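Local coordinates for protein Serpin48 (Tenebrio molitor, PDB 3OZQ) that is a serpin that specifically inhibits the protease SPE in insect innate immunity, probably as a serine-type endopeptidase inhibitor, at residues 34-39 and 275-280; 146-151 and 316-321; 169-174 and 366-371; 174-179 and 225-230. One frame throughout, in Å; residues are numbered along the deposited sequence.

Contact 1 (34-39 and 275-280); sequences FLVSPF and STVDFK
Ser275 turns its hydroxyl onto the backbone of Leu35 and takes the N-H of that residue, Leu35 N lying 2.9 Å from Ser275 OG with an angle of 151° at the hydrogen. With OG beside its own backbone N and anti to the carbonyl carbon (chi1 -64°), the hydroxyl also rests near the main chain of Phe34, whose CA is 3.3 Å from Ser275 OG. An alanine here would keep the CB but is likely to leave Leu35 N without this acceptor and to lose the one hydrogen bond between the two segments.

Farther along, the contact becomes mainly apolar. Val36 sends CG2 toward the end of the Phe279 ring, Val36 CG2 and Phe279 CZ being 3.4 Å apart; the two side chains cross at a slant, and the methyl meets the ring neither squarely over a face nor at an edge. Val277 CG2 adds a looser touch on Val36 CG2, at 4.4 Å.

The strand axes cross at -59° and approach within 6.6 Å. Strand 34-36 pairs with strand 365-372, while strand 260-278 pairs here with strand 310-321; helix 10-29 packs on Phe34 and Val36, and Ser37, whose OG also bonds to Leu367 O, caps helix 38-50 through Ser40 N.

Contact 2 (146-151 and 316-321); sequences HKIQNL and KSFIDV
Lys316 reaches from strand 310-321 to the loop 146-151, in the serpin arrangement where the segment following helix 129-143 lies over the large central sheet, sheet A. Its chain is extended throughout, with CG anti to the backbone N (chi1 -168°), and this carries the ammonium group to a pair of loop carbonyls. Lys316 NZ donates to Gln149 O at 2.8 Å, meeting that carbonyl nearly end-on with an angle of 170° at the oxygen. A second bond, from Lys316 NZ to Asn150 O at 3.5 Å, is weak, so one acceptor holds the group and the other merely assists. A methionine in its place could still fill the path of the methylenes but would probably leave Gln149 O, and the weakly bound Asn150 O, without their charged donor.

Other polar groups find partners in the loop or the preceding helix. Gln149 NE2 makes a weak bond to His146 O, while His146 ND1 is held by Glu141 of that helix. The backbone of Lys316 is engaged with Asn167 and Leu169 of strand 163-174, and its side chain turns to the loop.

Beneath this polar end the methylenes are lined by carbon. Leu151 CD1 lies 3.7 Å from Lys316 CB, and Ile148 CG2 comes within 4.0 Å of Lys316 CD, each running opposite to the lysine chain as it passes. Lys147 CB touches Phe318 CE1 at 3.8 Å, and Ile148 CG1 stands at the edge of the same ring, near its plane, 3.8 Å from Phe318 CE1.

Contact 3 (169-174 and 366-371); sequences LYFNAK and ILFAGR
Phe368 drives its ring into the face of strand 163-174 that carries Leu169 and Phe171, entering between those two residues. Its CB points straight at that strand, and with CG anti to the carbonyl carbon (chi1 -79°) the ring continues the same way, CZ leading. On one flank CE1 meets the Leu169 methyls, Phe368 CE1 being 3.8 Å from Leu169 CD2. On the other, CE2 rests on the base of the neighbouring aromatic, with 3.7 Å between Phe368 CE2 and Phe171 CB. At the very end, CZ nearly reaches the backbone, where Phe368 CZ and Tyr170 CA are 4.1 Å apart. Phe368 CZ also lies only 3.3 Å from Leu169 CD2, a tight approach.

Next to it, Leu367 CD2 touches Phe171 CE1 at 4.1 Å, the two side chains crossing at about a right angle. Leu367 and Phe368 can both face this way because they form a classic beta bulge opposite Ile360 of strand 356-362. Leu91 of strand 90-100 also packs on Phe368.

The strands cross at -106° with their axes 8.8 Å apart and are joined mainly by side chains, with no backbone pairing between them. Such nearly orthogonal face packing of central sheet A on sheet B is characteristic of the buried centre of the serpin fold.

Contact 4 (174-179 and 225-230); sequences KWLVPF and PFKGGA
Trp175 and Phe226 form the tight half of this contact. Their rings lie in an offset stack, the six-membered ring of Trp175 and the ring of Phe226 having centroids 4.6 Å apart and planes at 15°. Phe226 CE1 sits over one indole face near the rim, 3.4 Å from Trp175 CZ3; Phe179 CE2 lies over the opposite face, and the indole NE1 is taken by Ser322 O. The same two residues form a single backbone bridge, flanked by two straight backbone bonds: Lys227 N to Lys174 O at 2.7 Å, and Leu176 N to Pro225 O at 3.0 Å.

The outer half is looser. Exposed Leu176 rests its CB 3.5 Å from Pro225 O, while Leu176 CD2 makes the looser touch on Pro225 CB, at 4.1 Å, the side chains crossing at about a right angle. Lys227, first of the central pair in a type II turn from Phe226 to Gly229, bends at its last torsion (chi4 75°), which folds the ammonium back so that Lys227 NZ donates to Trp175 O at 3.0 Å. Water fills in at both ends: one molecule links Lys174 N to Lys227 O, another Val177 N to Pro225 O.

Pro225 O thus accepts from both Leu176 N and water. The chemistry implies a division of labour: stacking and the NE1 bond to Ser322 O hold the indole, while backbone bonds, Lys227 NZ and two waters engage the carbonyls and N-H groups around it.

Contacts 1, 2 and 3 cluster near the middle of the serpin, their centres 11 to 12 Å apart and each touching the other two. Strands 163-174, 310-321 and 260-278 lie side by side and supply one segment to each, whereas strands 34-36 and 365-372 pair in the layer behind. Contact 4 sits farther out, at the end of strand 163-174: its centre is about 13 Å from contact 3, with which it shares Lys174, and about 25 Å from contact 1. Along the chain the first three interleave, and contact 4 is nested inside all of them. The centre of the fold is thereby built from interlocked chain regions far apart in sequence.

Contact 1 (34-39 and 275-280)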
# COMPACT_ATOMS: atom_id res chain seq x y z
N PHE A 34 5.17 -9.93 -1.55
CA PHE A 34 3.92 -9.23 -1.32
C PHE A 34 4.05 -7.72 -1.53
O PHE A 34 5.16 -7.15 -1.60
CB PHE A 34 3.28 -9.59 0.05
CG PHE A 34 4.00 -9.00 1.25
CD1 PHE A 34 3.77 -7.69 1.64
CD2 PHE A 34 4.90 -9.76 1.97
CE1 PHE A 34 4.43 -7.15 2.74
CE2 PHE A 34 5.56 -9.23 3.06
CZ PHE A 34 5.33 -7.91 3.45
N LEU A 35 2.87 -7.10 -1.64
CA LEU A 35 2.73 -5.65 -1.79
C LEU A 35 1.56 -5.23 -0.90
O LEU A 35 0.53 -5.90 -0.88
CB LEU A 35 2.43 -5.29 -3.26
CG LEU A 35 2.14 -3.83 -3.59
CD1 LEU A 35 3.39 -2.98 -3.36
CD2 LEU A 35 1.67 -3.68 -5.03
N VAL A 36 1.74 -4.15 -0.15
CA VAL A 36 0.70 -3.62 0.72
C VAL A 36 0.74 -2.08 0.75
O VAL A 36 1.80 -1.48 0.59
CB VAL A 36 0.80 -4.20 2.16
CG1 VAL A 36 2.17 -3.87 2.81
CG2 VAL A 36 -0.41 -3.74 3.03
N SER A 37 -0.43 -1.47 0.91
CA SER A 37 -0.52 -0.03 1.11
C SER A 37 -1.08 0.28 2.49
O SER A 37 -2.30 0.41 2.66
CB SER A 37 -1.39 0.64 0.06
OG SER A 37 -1.39 2.04 0.28
N PRO A 38 -0.20 0.40 3.49
CA PRO A 38 -0.70 0.82 4.80
C PRO A 38 -1.40 2.18 4.72
O PRO A 38 -2.45 2.40 5.36
CB PRO A 38 0.57 0.88 5.65
CG PRO A 38 1.50 -0.13 4.98
CD PRO A 38 1.23 0.06 3.51
N PHE A 39 -0.85 3.08 3.91
CA PHE A 39 -1.47 4.40 3.74
C PHE A 39 -2.92 4.31 3.30
O PHE A 39 -3.82 4.87 3.94
CB PHE A 39 -0.70 5.23 2.71
CG PHE A 39 -1.51 6.35 2.13
CD1 PHE A 39 -2.13 6.21 0.90
CD2 PHE A 39 -1.68 7.54 2.82
CE1 PHE A 39 -2.91 7.22 0.37
CE2 PHE A 39 -2.43 8.56 2.30
CZ PHE A 39 -3.05 8.40 1.07
N SER A 275 -1.14 -8.74 -4.60
CA SER A 275 -1.46 -9.17 -3.25
C SER A 275 -2.90 -8.87 -2.87
O SER A 275 -3.49 -7.89 -3.33
CB SER A 275 -0.51 -8.53 -2.24
OG SER A 275 0.83 -8.97 -2.46
N THR A 276 -3.46 -9.73 -2.02
CA THR A 276 -4.75 -9.49 -1.41
C THR A 276 -4.52 -9.61 0.09
O THR A 276 -4.02 -10.62 0.57
CB THR A 276 -5.81 -10.51 -1.90
OG1 THR A 276 -5.96 -10.39 -3.32
CG2 THR A 276 -7.15 -10.26 -1.22
N VAL A 277 -4.85 -8.56 0.83
CA VAL A 277 -4.55 -8.51 2.25
C VAL A 277 -5.82 -8.38 3.10
O VAL A 277 -6.66 -7.51 2.88
CB VAL A 277 -3.57 -7.36 2.57
CG1 VAL A 277 -3.31 -7.26 4.07
CG2 VAL A 277 -2.27 -7.53 1.80
N ASP A 278 -5.95 -9.28 4.07
CA ASP A 278 -6.98 -9.24 5.07
C ASP A 278 -6.52 -8.25 6.12
O ASP A 278 -5.70 -8.59 6.96
CB ASP A 278 -7.12 -10.61 5.71
CG ASP A 278 -8.20 -10.63 6.78
OD1 ASP A 278 -8.67 -9.54 7.19
OD2 ASP A 278 -8.59 -11.75 7.20
N PHE A 279 -7.06 -7.05 6.05
CA PHE A 279 -6.69 -5.99 7.00
C PHE A 279 -7.41 -6.10 8.35
O PHE A 279 -7.00 -5.46 9.32
CB PHE A 279 -6.85 -4.60 6.38
CG PHE A 279 -5.56 -4.02 5.87
CD1 PHE A 279 -4.72 -3.30 6.72
CD2 PHE A 279 -5.17 -4.18 4.55
CE1 PHE A 279 -3.50 -2.78 6.27
CE2 PHE A 279 -3.96 -3.66 4.08
CZ PHE A 279 -3.13 -2.95 4.94
N LYS A 280 -8.47 -6.89 8.43
CA LYS A 280 -9.10 -7.14 9.73
C LYS A 280 -8.13 -7.88 10.64
O LYS A 280 -7.94 -7.53 11.80
CB LYS A 280 -10.39 -7.96 9.58
CG LYS A 280 -10.93 -8.40 10.93
CD LYS A 280 -12.27 -9.13 10.83
CE LYS A 280 -12.88 -9.34 12.22
NZ LYS A 280 -13.86 -10.49 12.28

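Contact 2 (146-151 and 316-321)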
# COMPACT_ATOMS: atom_id res chain seq x y z
N HIS A 146 -10.44 -2.33 -15.13
CA HIS A 146 -10.41 -3.79 -15.22
C HIS A 146 -9.08 -4.43 -14.86
O HIS A 146 -8.89 -5.63 -15.09
CB HIS A 146 -10.90 -4.26 -16.60
CG HIS A 146 -12.31 -3.85 -16.90
ND1 HIS A 146 -13.38 -4.72 -16.82
CD2 HIS A 146 -12.83 -2.65 -17.26
CE1 HIS A 146 -14.49 -4.08 -17.13
NE2 HIS A 146 -14.19 -2.82 -17.39
N LYS A 147 -8.18 -3.64 -14.27
CA LYS A 147 -6.85 -4.11 -13.86
C LYS A 147 -6.89 -4.96 -12.58
O LYS A 147 -5.97 -5.73 -12.30
CB LYS A 147 -5.91 -2.93 -13.63
CG LYS A 147 -5.66 -2.02 -14.84
CD LYS A 147 -4.86 -2.71 -15.94
CE LYS A 147 -4.13 -1.70 -16.82
NZ LYS A 147 -4.89 -0.43 -16.99
N ILE A 148 -7.94 -4.78 -11.78
CA ILE A 148 -8.07 -5.49 -10.51
C ILE A 148 -9.38 -6.25 -10.47
O ILE A 148 -10.47 -5.67 -10.47
CB ILE A 148 -7.93 -4.53 -9.31
CG1 ILE A 148 -6.51 -3.96 -9.28
CG2 ILE A 148 -8.27 -5.26 -8.00
CD1 ILE A 148 -6.20 -3.12 -8.06
N GLN A 149 -9.27 -7.57 -10.46
CA GLN A 149 -10.43 -8.42 -10.62
C GLN A 149 -10.60 -9.33 -9.42
O GLN A 149 -9.63 -9.60 -8.70
CB GLN A 149 -10.31 -9.22 -11.92
CG GLN A 149 -10.26 -8.35 -13.16
CD GLN A 149 -10.39 -9.15 -14.45
OE1 GLN A 149 -10.27 -10.38 -14.44
NE2 GLN A 149 -10.64 -8.45 -15.55
N ASN A 150 -11.83 -9.75 -9.19
CA ASN A 150 -12.12 -10.74 -8.18
C ASN A 150 -11.56 -10.39 -6.82
O ASN A 150 -10.98 -11.24 -6.14
CB ASN A 150 -11.60 -12.11 -8.63
CG ASN A 150 -12.34 -12.63 -9.83
OD1 ASN A 150 -13.47 -13.10 -9.71
ND2 ASN A 150 -11.73 -12.51 -11.01
N LEU A 151 -11.72 -9.14 -6.42
CA LEU A 151 -11.24 -8.72 -5.12
C LEU A 151 -11.93 -9.51 -4.01
O LEU A 151 -11.27 -10.06 -3.13
CB LEU A 151 -11.43 -7.22 -4.92
CG LEU A 151 -10.78 -6.64 -3.65
CD1 LEU A 151 -10.38 -5.18 -3.85
CD2 LEU A 151 -11.69 -6.81 -2.45
N LYS A 316 -6.63 -5.12 -2.13
CA LYS A 316 -5.97 -5.78 -3.23
C LYS A 316 -5.23 -4.76 -4.06
O LYS A 316 -5.76 -3.69 -4.34
CB LYS A 316 -6.97 -6.53 -4.11
CG LYS A 316 -6.31 -7.47 -5.10
CD LYS A 316 -7.36 -8.40 -5.70
CE LYS A 316 -6.71 -9.53 -6.50
NZ LYS A 316 -7.68 -10.58 -6.92
N SER A 317 -4.00 -5.09 -4.43
CA SER A 317 -3.15 -4.17 -5.17
C SER A 317 -2.13 -4.96 -5.98
O SER A 317 -1.89 -6.13 -5.72
CB SER A 317 -2.44 -3.21 -4.21
OG SER A 317 -1.44 -3.88 -3.47
N PHE A 318 -1.55 -4.30 -6.99
CA PHE A 318 -0.45 -4.87 -7.74
C PHE A 318 0.55 -3.79 -8.12
O PHE A 318 0.26 -2.59 -8.05
CB PHE A 318 -0.94 -5.56 -9.01
CG PHE A 318 -1.42 -4.61 -10.06
CD1 PHE A 318 -2.70 -4.08 -10.00
CD2 PHE A 318 -0.60 -4.26 -11.12
CE1 PHE A 318 -3.15 -3.21 -10.97
CE2 PHE A 318 -1.05 -3.38 -12.09
CZ PHE A 318 -2.32 -2.86 -12.02
N ILE A 319 1.73 -4.24 -8.49
CA ILE A 319 2.78 -3.38 -9.01
C ILE A 319 3.47 -4.12 -10.14
O ILE A 319 3.65 -5.35 -10.09
CB ILE A 319 3.81 -3.02 -7.95
CG1 ILE A 319 4.79 -1.97 -8.49
CG2 ILE A 319 4.55 -4.28 -7.51
CD1 ILE A 319 5.78 -1.44 -7.46
N ASP A 320 3.81 -3.38 -11.18
CA ASP A 320 4.43 -3.99 -12.34
C ASP A 320 5.61 -3.10 -12.72
O ASP A 320 5.43 -1.98 -13.20
CB ASP A 320 3.41 -4.11 -13.48
CG ASP A 320 3.90 -5.01 -14.60
OD1 ASP A 320 3.07 -5.39 -15.45
OD2 ASP A 320 5.11 -5.33 -14.63
N VAL A 321 6.81 -3.59 -12.45
CA VAL A 321 8.00 -2.76 -12.58
C VAL A 321 8.75 -3.13 -13.83
O VAL A 321 9.14 -4.27 -14.02
CB VAL A 321 8.91 -2.88 -11.35
CG1 VAL A 321 10.22 -2.19 -11.60
CG2 VAL A 321 8.22 -2.27 -10.13

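Contact 3 (169-174 and 366-371)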
# COMPACT_ATOMS: atom_id res chain seq x y z
N LEU A 169 -6.18 -0.81 -5.22
CA LEU A 169 -5.35 0.27 -5.77
C LEU A 169 -4.12 -0.21 -6.52
O LEU A 169 -3.73 -1.38 -6.45
CB LEU A 169 -4.91 1.30 -4.70
CG LEU A 169 -4.39 0.96 -3.29
CD1 LEU A 169 -4.01 -0.47 -3.05
CD2 LEU A 169 -3.26 1.91 -2.80
N TYR A 170 -3.53 0.73 -7.24
CA TYR A 170 -2.29 0.50 -7.96
C TYR A 170 -1.77 1.87 -8.36
O TYR A 170 -2.53 2.84 -8.43
CB TYR A 170 -2.51 -0.39 -9.19
CG TYR A 170 -3.25 0.28 -10.32
CD1 TYR A 170 -2.56 0.94 -11.33
CD2 TYR A 170 -4.64 0.23 -10.40
CE1 TYR A 170 -3.23 1.54 -12.38
CE2 TYR A 170 -5.33 0.84 -11.45
CZ TYR A 170 -4.61 1.49 -12.44
OH TYR A 170 -5.27 2.10 -13.48
N PHE A 171 -0.47 1.94 -8.61
CA PHE A 171 0.24 3.20 -8.82
C PHE A 171 0.79 3.23 -10.24
O PHE A 171 1.18 2.20 -10.78
CB PHE A 171 1.41 3.28 -7.84
CG PHE A 171 2.05 4.64 -7.78
CD1 PHE A 171 1.32 5.75 -7.40
CD2 PHE A 171 3.40 4.80 -8.09
CE1 PHE A 171 1.93 7.01 -7.33
CE2 PHE A 171 4.00 6.05 -8.02
CZ PHE A 171 3.27 7.16 -7.63
N ASN A 172 0.81 4.42 -10.83
CA ASN A 172 1.38 4.60 -12.15
C ASN A 172 2.37 5.76 -12.17
O ASN A 172 2.01 6.89 -11.86
CB ASN A 172 0.26 4.84 -13.17
CG ASN A 172 0.80 5.24 -14.52
OD1 ASN A 172 1.04 4.39 -15.39
ND2 ASN A 172 0.99 6.54 -14.72
N ALA A 173 3.63 5.46 -12.51
CA ALA A 173 4.68 6.47 -12.53
C ALA A 173 5.74 6.18 -13.58
O ALA A 173 5.85 5.06 -14.08
CB ALA A 173 5.34 6.60 -11.15
N LYS A 174 6.49 7.22 -13.92
CA LYS A 174 7.58 7.11 -14.89
C LYS A 174 8.91 7.34 -14.21
O LYS A 174 9.05 8.27 -13.41
CB LYS A 174 7.41 8.15 -16.00
CG LYS A 174 6.13 8.06 -16.80
CD LYS A 174 6.04 6.78 -17.62
CE LYS A 174 4.78 6.81 -18.47
NZ LYS A 174 4.65 5.60 -19.34
N ILE A 366 5.30 7.25 2.64
CA ILE A 366 5.24 5.89 2.09
C ILE A 366 3.83 5.52 1.62
O ILE A 366 2.87 5.54 2.40
CB ILE A 366 5.74 4.86 3.11
CG1 ILE A 366 7.21 5.14 3.44
CG2 ILE A 366 5.59 3.42 2.56
CD1 ILE A 366 7.79 4.22 4.50
N LEU A 367 3.71 5.17 0.34
CA LEU A 367 2.45 4.79 -0.28
C LEU A 367 2.26 3.27 -0.39
O LEU A 367 1.16 2.75 -0.23
CB LEU A 367 2.35 5.40 -1.67
CG LEU A 367 1.52 6.68 -1.78
CD1 LEU A 367 2.07 7.75 -0.86
CD2 LEU A 367 1.42 7.16 -3.22
N PHE A 368 3.35 2.57 -0.69
CA PHE A 368 3.35 1.13 -0.87
C PHE A 368 4.63 0.57 -0.27
O PHE A 368 5.66 1.24 -0.28
CB PHE A 368 3.36 0.76 -2.35
CG PHE A 368 2.03 0.88 -3.03
CD1 PHE A 368 1.09 -0.14 -2.94
CD2 PHE A 368 1.72 1.99 -3.80
CE1 PHE A 368 -0.13 -0.06 -3.59
CE2 PHE A 368 0.49 2.09 -4.46
CZ PHE A 368 -0.43 1.05 -4.35
N ALA A 369 4.56 -0.64 0.27
CA ALA A 369 5.74 -1.33 0.73
C ALA A 369 5.59 -2.82 0.41
O ALA A 369 4.48 -3.31 0.24
CB ALA A 369 5.94 -1.12 2.21
N GLY A 370 6.70 -3.52 0.31
CA GLY A 370 6.62 -4.94 0.01
C GLY A 370 7.99 -5.57 -0.10
O GLY A 370 9.01 -4.98 0.27
N ARG A 371 8.01 -6.79 -0.61
CA ARG A 371 9.24 -7.52 -0.70
C ARG A 371 9.18 -8.46 -1.89
O ARG A 371 8.09 -8.83 -2.36
CB ARG A 371 9.48 -8.30 0.58
CG ARG A 371 8.66 -9.53 0.69
CD ARG A 371 8.93 -10.24 1.98
NE ARG A 371 8.14 -11.45 2.05
CZ ARG A 371 8.40 -12.45 2.89
NH1 ARG A 371 9.43 -12.36 3.72
NH2 ARG A 371 7.63 -13.53 2.89

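Contact 4 (174-179 and 225-230)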
# COMPACT_ATOMS: atom_id res chain seq x y z
N LYS A 174 6.49 7.22 -13.92
CA LYS A 174 7.58 7.11 -14.89
C LYS A 174 8.91 7.34 -14.21
O LYS A 174 9.05 8.27 -13.41
CB LYS A 174 7.41 8.15 -16.00
CG LYS A 174 6.13 8.06 -16.80
CD LYS A 174 6.04 6.78 -17.62
CE LYS A 174 4.78 6.81 -18.47
NZ LYS A 174 4.65 5.60 -19.34
N TRP A 175 9.90 6.50 -14.52
CA TRP A 175 11.26 6.74 -14.05
C TRP A 175 11.73 8.11 -14.54
O TRP A 175 11.49 8.47 -15.69
CB TRP A 175 12.22 5.67 -14.59
CG TRP A 175 11.98 4.27 -14.09
CD1 TRP A 175 11.80 3.14 -14.84
CD2 TRP A 175 11.95 3.84 -12.72
NE1 TRP A 175 11.64 2.04 -14.03
CE2 TRP A 175 11.73 2.44 -12.72
CE3 TRP A 175 12.09 4.50 -11.49
CZ2 TRP A 175 11.63 1.70 -11.53
CZ3 TRP A 175 11.99 3.75 -10.31
CH2 TRP A 175 11.77 2.37 -10.34
N LEU A 176 12.38 8.87 -13.68
CA LEU A 176 13.04 10.10 -14.11
C LEU A 176 14.15 9.76 -15.11
O LEU A 176 14.38 10.48 -16.08
CB LEU A 176 13.63 10.83 -12.90
CG LEU A 176 14.41 12.12 -13.18
CD1 LEU A 176 13.55 13.12 -13.93
CD2 LEU A 176 14.93 12.70 -11.88
N VAL A 177 14.83 8.65 -14.85
CA VAL A 177 15.83 8.12 -15.76
C VAL A 177 15.48 6.67 -16.02
O VAL A 177 15.78 5.79 -15.20
CB VAL A 177 17.24 8.18 -15.16
CG1 VAL A 177 18.28 7.77 -16.18
CG2 VAL A 177 17.53 9.58 -14.61
N PRO A 178 14.82 6.40 -17.14
CA PRO A 178 14.39 5.05 -17.49
C PRO A 178 15.56 4.11 -17.78
O PRO A 178 16.67 4.57 -18.07
CB PRO A 178 13.54 5.26 -18.75
CG PRO A 178 14.03 6.56 -19.32
CD PRO A 178 14.39 7.40 -18.14
N PHE A 179 15.31 2.81 -17.68
CA PHE A 179 16.29 1.80 -18.08
C PHE A 179 16.18 1.57 -19.59
O PHE A 179 15.07 1.49 -20.13
CB PHE A 179 16.02 0.46 -17.36
CG PHE A 179 16.08 0.56 -15.87
CD1 PHE A 179 17.23 0.20 -15.18
CD2 PHE A 179 14.98 1.03 -15.15
CE1 PHE A 179 17.29 0.29 -13.81
CE2 PHE A 179 15.04 1.14 -13.77
CZ PHE A 179 16.18 0.76 -13.09
N PRO A 225 14.34 7.58 -8.53
CA PRO A 225 13.43 8.72 -8.66
C PRO A 225 12.42 8.53 -9.78
O PRO A 225 12.77 8.06 -10.87
CB PRO A 225 14.37 9.90 -8.98
CG PRO A 225 15.80 9.35 -8.81
CD PRO A 225 15.66 7.89 -9.09
N PHE A 226 11.17 8.87 -9.47
CA PHE A 226 10.10 8.91 -10.44
C PHE A 226 9.93 10.36 -10.86
O PHE A 226 10.25 11.26 -10.11
CB PHE A 226 8.79 8.44 -9.80
CG PHE A 226 8.68 6.95 -9.61
CD1 PHE A 226 8.88 6.08 -10.68
CD2 PHE A 226 8.39 6.43 -8.36
CE1 PHE A 226 8.77 4.71 -10.50
CE2 PHE A 226 8.29 5.05 -8.17
CZ PHE A 226 8.48 4.19 -9.25
N LYS A 227 9.40 10.57 -12.06
CA LYS A 227 9.06 11.92 -12.47
C LYS A 227 8.01 12.50 -11.52
O LYS A 227 7.02 11.83 -11.19
CB LYS A 227 8.53 11.93 -13.90
CG LYS A 227 9.59 11.74 -14.96
CD LYS A 227 9.01 12.01 -16.34
CE LYS A 227 10.05 11.81 -17.43
NZ LYS A 227 10.33 10.37 -17.69
N GLY A 228 8.23 13.73 -11.09
CA GLY A 228 7.25 14.46 -10.31
C GLY A 228 7.55 14.41 -8.82
O GLY A 228 6.78 14.94 -8.02
N GLY A 229 8.64 13.75 -8.45
CA GLY A 229 9.06 13.72 -7.06
C GLY A 229 8.83 12.43 -6.27
O GLY A 229 9.36 12.27 -5.17
N ALA A 230 8.05 11.52 -6.82
CA ALA A 230 7.85 10.21 -6.21
C ALA A 230 9.15 9.41 -6.29
O ALA A 230 10.07 9.79 -7.02
CB ALA A 230 6.74 9.48 -6.92
O HOH W 1 6.09 9.67 -12.39
O HOH W 2 14.99 6.90 -12.23